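Local coordinates for Ctr9 protein (Myceliophthora thermophila, PDB 6AF0) that probably takes part in binding the RNA polymerase II complex, this part of it being a long helical scaffold that contains tetratricopeptide repeats, at residues D574-G585 with T600-Y611. Numbering follows the deposited sequence.
Sequences DALLTTIPFNLG and TYEQLLSRHSDY
F582 and Y611 meet because both swing CG anti to the backbone N (chi1 168° and -162°), which carries the F582 ring out beside helix 594-607 and the Y611 ring back from the turn H608-Y611 toward it. The edge of Y611 faces the F582 ring in an offset T-shaped pair, CE1 of Y611 lying 3.8 Å from CG of F582. Y601, on helix 594-607, sets its CE1 3.6 Å from F582 CD1, the ring planes nearly parallel but scarcely overlapping. The three rings form an aromatic cluster beside L604, while the Y601 hydroxyl reaches E589 for a hydrogen bond. L604 suits the middle of the interface: its forked end puts CD1 3.6 Å from T578 O and CD2 4.0 Å from F582 CB, beside P581. Near the T600 end, G585, without a side chain, lets its CA come 5.6 Å from the CA of T600, whose OG1 hydrogen-bonds A597 O in its own helix. At the opposite end R607, extended from CG to NE, crosses L577 at about a right angle and gives NH2 to D574 OD1 in a nearly straight hydrogen bond (163°) within a salt bridge; the long arginine can span to D574, and both residues are at least partly exposed, where charges are readily accommodated. T578 CG2 packs against H608 ND1, while T578 OG1 bonds back to A575 O on its own helix. The axes of segments 574-585 and 600-607 run antiparallel at 160°, 9.0 Å apart at their closest, as expected of the paired helices of a tetratricopeptide repeat, in agreement with the repeat predicted here. Helix 573-591 rests on helices 531-543 and 547-566, helix 594-607 on the next helix, 612-625, through Y601 and L605, and Y611 and T579 each hydrogen-bond an acidic side chain of another protein's chain.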
loop_
_atom_site.group_PDB
_atom_site.type_symbol
_atom_site.label_atom_id
_atom_site.label_comp_id
_atom_site.label_asym_id
_atom_site.label_seq_id
_atom_site.Cartn_x
_atom_site.Cartn_y
_atom_site.Cartn_z
ATOM N N ASP A 574 -7.727 -31.018 -13.907
ATOM C CA ASP A 574 -7.620 -31.252 -15.341
ATOM C C ASP A 574 -7.187 -29.978 -16.066
ATOM O O ASP A 574 -6.321 -30.039 -16.935
ATOM C CB ASP A 574 -8.914 -31.828 -15.929
ATOM C CG ASP A 574 -8.873 -31.967 -17.479
ATOM O OD1 ASP A 574 -7.770 -31.889 -18.063
ATOM O OD2 ASP A 574 -9.932 -32.166 -18.130
ATOM N N ALA A 575 -7.757 -28.830 -15.704
ATOM C CA ALA A 575 -7.280 -27.538 -16.248
ATOM C C ALA A 575 -5.788 -27.267 -15.964
ATOM O O ALA A 575 -5.019 -26.915 -16.860
ATOM C CB ALA A 575 -8.111 -26.389 -15.720
ATOM N N LEU A 576 -5.385 -27.431 -14.713
ATOM C CA LEU A 576 -3.985 -27.271 -14.334
ATOM C C LEU A 576 -3.085 -28.320 -14.997
ATOM O O LEU A 576 -1.895 -28.078 -15.247
ATOM C CB LEU A 576 -3.841 -27.356 -12.815
ATOM C CG LEU A 576 -4.079 -26.063 -12.033
ATOM C CD1 LEU A 576 -5.439 -25.420 -12.302
ATOM C CD2 LEU A 576 -3.910 -26.360 -10.555
ATOM N N LEU A 577 -3.650 -29.494 -15.265
ATOM C CA LEU A 577 -2.914 -30.561 -15.954
ATOM C C LEU A 577 -2.918 -30.395 -17.478
ATOM O O LEU A 577 -2.360 -31.236 -18.183
ATOM C CB LEU A 577 -3.484 -31.934 -15.583
ATOM C CG LEU A 577 -2.830 -32.783 -14.483
ATOM C CD1 LEU A 577 -1.558 -33.439 -15.009
ATOM C CD2 LEU A 577 -2.537 -31.989 -13.222
ATOM N N THR A 578 -3.590 -29.352 -17.974
ATOM C CA THR A 578 -3.473 -28.932 -19.376
ATOM C C THR A 578 -2.535 -27.728 -19.477
ATOM O O THR A 578 -1.614 -27.722 -20.287
ATOM C CB THR A 578 -4.840 -28.617 -20.051
ATOM O OG1 THR A 578 -5.453 -27.475 -19.442
ATOM C CG2 THR A 578 -5.782 -29.825 -19.976
ATOM N N THR A 579 -2.767 -26.720 -18.644
ATOM C CA THR A 579 -1.918 -25.537 -18.630
ATOM C C THR A 579 -0.464 -25.902 -18.303
ATOM O O THR A 579 0.422 -25.738 -19.146
ATOM C CB THR A 579 -2.444 -24.477 -17.640
ATOM O OG1 THR A 579 -3.623 -23.882 -18.179
ATOM C CG2 THR A 579 -1.459 -23.386 -17.431
ATOM N N ILE A 580 -0.225 -26.417 -17.100
ATOM C CA ILE A 580 1.143 -26.579 -16.589
ATOM C C ILE A 580 2.049 -27.420 -17.493
ATOM O O ILE A 580 3.202 -27.047 -17.697
ATOM C CB ILE A 580 1.182 -27.137 -15.161
ATOM C CG1 ILE A 580 0.467 -26.192 -14.217
ATOM C CG2 ILE A 580 2.622 -27.303 -14.688
ATOM C CD1 ILE A 580 0.316 -26.747 -12.821
ATOM N N PRO A 581 1.553 -28.547 -18.037
ATOM C CA PRO A 581 2.409 -29.301 -18.967
ATOM C C PRO A 581 2.732 -28.597 -20.287
ATOM O O PRO A 581 3.685 -28.966 -20.976
ATOM C CB PRO A 581 1.598 -30.562 -19.246
ATOM C CG PRO A 581 0.809 -30.737 -18.007
ATOM C CD PRO A 581 0.377 -29.336 -17.654
ATOM N N PHE A 582 1.931 -27.612 -20.656
ATOM C CA PHE A 582 2.306 -26.773 -21.762
ATOM C C PHE A 582 3.484 -25.938 -21.330
ATOM O O PHE A 582 4.489 -25.861 -22.031
ATOM C CB PHE A 582 1.168 -25.868 -22.212
ATOM C CG PHE A 582 1.612 -24.800 -23.166
ATOM C CD1 PHE A 582 1.841 -25.109 -24.502
ATOM C CD2 PHE A 582 1.850 -23.503 -22.721
ATOM C CE1 PHE A 582 2.279 -24.133 -25.390
ATOM C CE2 PHE A 582 2.265 -22.526 -23.602
ATOM C CZ PHE A 582 2.486 -22.842 -24.939
ATOM N N ASN A 583 3.354 -25.334 -20.160
ATOM C CA ASN A 583 4.415 -24.509 -19.608
ATOM C C ASN A 583 5.701 -25.329 -19.549
ATOM O O ASN A 583 6.764 -24.857 -19.958
ATOM C CB ASN A 583 4.061 -23.953 -18.223
ATOM C CG ASN A 583 2.864 -23.034 -18.253
ATOM O OD1 ASN A 583 2.988 -21.842 -18.098
ATOM N ND2 ASN A 583 1.703 -23.590 -18.454
ATOM N N LEU A 584 5.583 -26.567 -19.083
ATOM C CA LEU A 584 6.730 -27.465 -18.975
ATOM C C LEU A 584 7.370 -27.763 -20.331
ATOM O O LEU A 584 8.598 -27.801 -20.456
ATOM C CB LEU A 584 6.314 -28.769 -18.302
ATOM C CG LEU A 584 7.444 -29.796 -18.171
ATOM C CD1 LEU A 584 8.548 -29.306 -17.239
ATOM C CD2 LEU A 584 6.905 -31.121 -17.675
ATOM N N GLY A 585 6.528 -27.969 -21.345
ATOM C CA GLY A 585 6.991 -28.185 -22.722
ATOM C C GLY A 585 7.697 -26.970 -23.272
ATOM O O GLY A 585 8.761 -27.067 -23.907
ATOM N N THR A 600 6.335 -34.005 -24.532
ATOM C CA THR A 600 5.439 -33.501 -23.493
ATOM C C THR A 600 4.226 -32.808 -24.110
ATOM O O THR A 600 3.100 -33.019 -23.656
ATOM C CB THR A 600 6.127 -32.523 -22.515
ATOM O OG1 THR A 600 6.331 -31.271 -23.151
ATOM C CG2 THR A 600 7.456 -33.041 -22.028
ATOM N N TYR A 601 4.468 -31.973 -25.127
ATOM C CA TYR A 601 3.391 -31.352 -25.905
ATOM C C TYR A 601 2.463 -32.427 -26.445
ATOM O O TYR A 601 1.253 -32.371 -26.267
ATOM C CB TYR A 601 3.945 -30.555 -27.084
ATOM C CG TYR A 601 4.540 -29.199 -26.753
ATOM C CD1 TYR A 601 4.075 -28.433 -25.691
ATOM C CD2 TYR A 601 5.538 -28.652 -27.553
ATOM C CE1 TYR A 601 4.626 -27.189 -25.416
ATOM C CE2 TYR A 601 6.073 -27.410 -27.285
ATOM C CZ TYR A 601 5.626 -26.699 -26.220
ATOM O OH TYR A 601 6.201 -25.491 -25.985
ATOM N N GLU A 602 3.059 -33.426 -27.079
ATOM C CA GLU A 602 2.316 -34.549 -27.614
ATOM C C GLU A 602 1.503 -35.311 -26.569
ATOM O O GLU A 602 0.351 -35.628 -26.815
ATOM C CB GLU A 602 3.270 -35.509 -28.306
ATOM C CG GLU A 602 4.002 -34.871 -29.469
ATOM C CD GLU A 602 4.349 -35.857 -30.551
ATOM O OE1 GLU A 602 5.160 -36.782 -30.295
ATOM O OE2 GLU A 602 3.794 -35.683 -31.658
ATOM N N GLN A 603 2.094 -35.598 -25.413
ATOM C CA GLN A 603 1.388 -36.321 -24.356
ATOM C C GLN A 603 0.216 -35.512 -23.857
ATOM O O GLN A 603 -0.864 -36.033 -23.650
ATOM C CB GLN A 603 2.313 -36.632 -23.191
ATOM C CG GLN A 603 1.648 -37.450 -22.092
ATOM C CD GLN A 603 0.868 -36.619 -21.075
ATOM O OE1 GLN A 603 0.837 -35.382 -21.138
ATOM N NE2 GLN A 603 0.234 -37.307 -20.123
ATOM N N LEU A 604 0.457 -34.232 -23.628
ATOM C CA LEU A 604 -0.603 -33.278 -23.298
ATOM C C LEU A 604 -1.690 -33.264 -24.367
ATOM O O LEU A 604 -2.872 -33.121 -24.047
ATOM C CB LEU A 604 -0.020 -31.866 -23.154
ATOM C CG LEU A 604 -1.045 -30.729 -23.202
ATOM C CD1 LEU A 604 -1.983 -30.817 -22.005
ATOM C CD2 LEU A 604 -0.350 -29.383 -23.252
ATOM N N LEU A 605 -1.270 -33.370 -25.629
ATOM C CA LEU A 605 -2.193 -33.395 -26.771
ATOM C C LEU A 605 -2.956 -34.719 -26.887
ATOM O O LEU A 605 -4.158 -34.726 -27.143
ATOM C CB LEU A 605 -1.472 -33.095 -28.095
ATOM C CG LEU A 605 -1.108 -31.642 -28.456
ATOM C CD1 LEU A 605 -0.461 -31.592 -29.832
ATOM C CD2 LEU A 605 -2.298 -30.697 -28.416
ATOM N N SER A 606 -2.268 -35.837 -26.686
ATOM C CA SER A 606 -2.919 -37.152 -26.715
ATOM C C SER A 606 -4.136 -37.174 -25.769
ATOM O O SER A 606 -5.224 -37.622 -26.140
ATOM C CB SER A 606 -1.915 -38.268 -26.366
ATOM O OG SER A 606 -1.641 -38.354 -24.970
ATOM N N ARG A 607 -3.942 -36.666 -24.562
ATOM C CA ARG A 607 -5.017 -36.532 -23.603
ATOM C C ARG A 607 -5.930 -35.340 -23.955
ATOM O O ARG A 607 -7.079 -35.248 -23.498
ATOM C CB ARG A 607 -4.430 -36.386 -22.193
ATOM C CG ARG A 607 -5.098 -35.312 -21.359
ATOM C CD ARG A 607 -4.430 -35.137 -20.023
ATOM N NE ARG A 607 -5.235 -34.251 -19.196
ATOM C CZ ARG A 607 -5.126 -34.153 -17.878
ATOM N NH1 ARG A 607 -4.233 -34.880 -17.209
ATOM N NH2 ARG A 607 -5.917 -33.323 -17.222
ATOM N N HIS A 608 -5.418 -34.413 -24.749
ATOM C CA HIS A 608 -6.123 -33.166 -24.969
ATOM C C HIS A 608 -5.582 -32.429 -26.189
ATOM O O HIS A 608 -4.822 -31.477 -26.055
ATOM C CB HIS A 608 -6.008 -32.302 -23.707
ATOM C CG HIS A 608 -7.171 -31.386 -23.500
ATOM N ND1 HIS A 608 -7.772 -31.209 -22.269
ATOM C CD2 HIS A 608 -7.852 -30.603 -24.371
ATOM C CE1 HIS A 608 -8.766 -30.347 -22.389
ATOM N NE2 HIS A 608 -8.838 -29.967 -23.653
ATOM N N SER A 609 -6.006 -32.871 -27.371
ATOM C CA SER A 609 -5.423 -32.426 -28.647
ATOM C C SER A 609 -5.991 -31.122 -29.211
ATOM O O SER A 609 -5.540 -30.652 -30.261
ATOM C CB SER A 609 -5.558 -33.532 -29.706
ATOM O OG SER A 609 -5.054 -33.118 -30.969
ATOM N N ASP A 610 -6.964 -30.543 -28.513
ATOM C CA ASP A 610 -7.601 -29.286 -28.927
ATOM C C ASP A 610 -7.022 -28.067 -28.210
ATOM O O ASP A 610 -7.453 -26.944 -28.486
ATOM C CB ASP A 610 -9.089 -29.357 -28.668
ATOM C CG ASP A 610 -9.414 -30.221 -27.497
ATOM O OD1 ASP A 610 -8.743 -31.269 -27.343
ATOM O OD2 ASP A 610 -10.343 -29.875 -26.739
ATOM N N TYR A 611 -6.079 -28.292 -27.278
ATOM C CA TYR A 611 -5.246 -27.207 -26.710
ATOM C C TYR A 611 -4.276 -26.755 -27.779
ATOM O O TYR A 611 -3.293 -27.437 -28.062
ATOM C CB TYR A 611 -4.465 -27.670 -25.485
ATOM C CG TYR A 611 -3.951 -26.530 -24.620
ATOM C CD1 TYR A 611 -2.604 -26.203 -24.591
ATOM C CD2 TYR A 611 -4.813 -25.791 -23.819
ATOM C CE1 TYR A 611 -2.126 -25.179 -23.790
ATOM C CE2 TYR A 611 -4.342 -24.761 -23.015
ATOM C CZ TYR A 611 -2.991 -24.459 -23.006
ATOM O OH TYR A 611 -2.470 -23.444 -22.231
#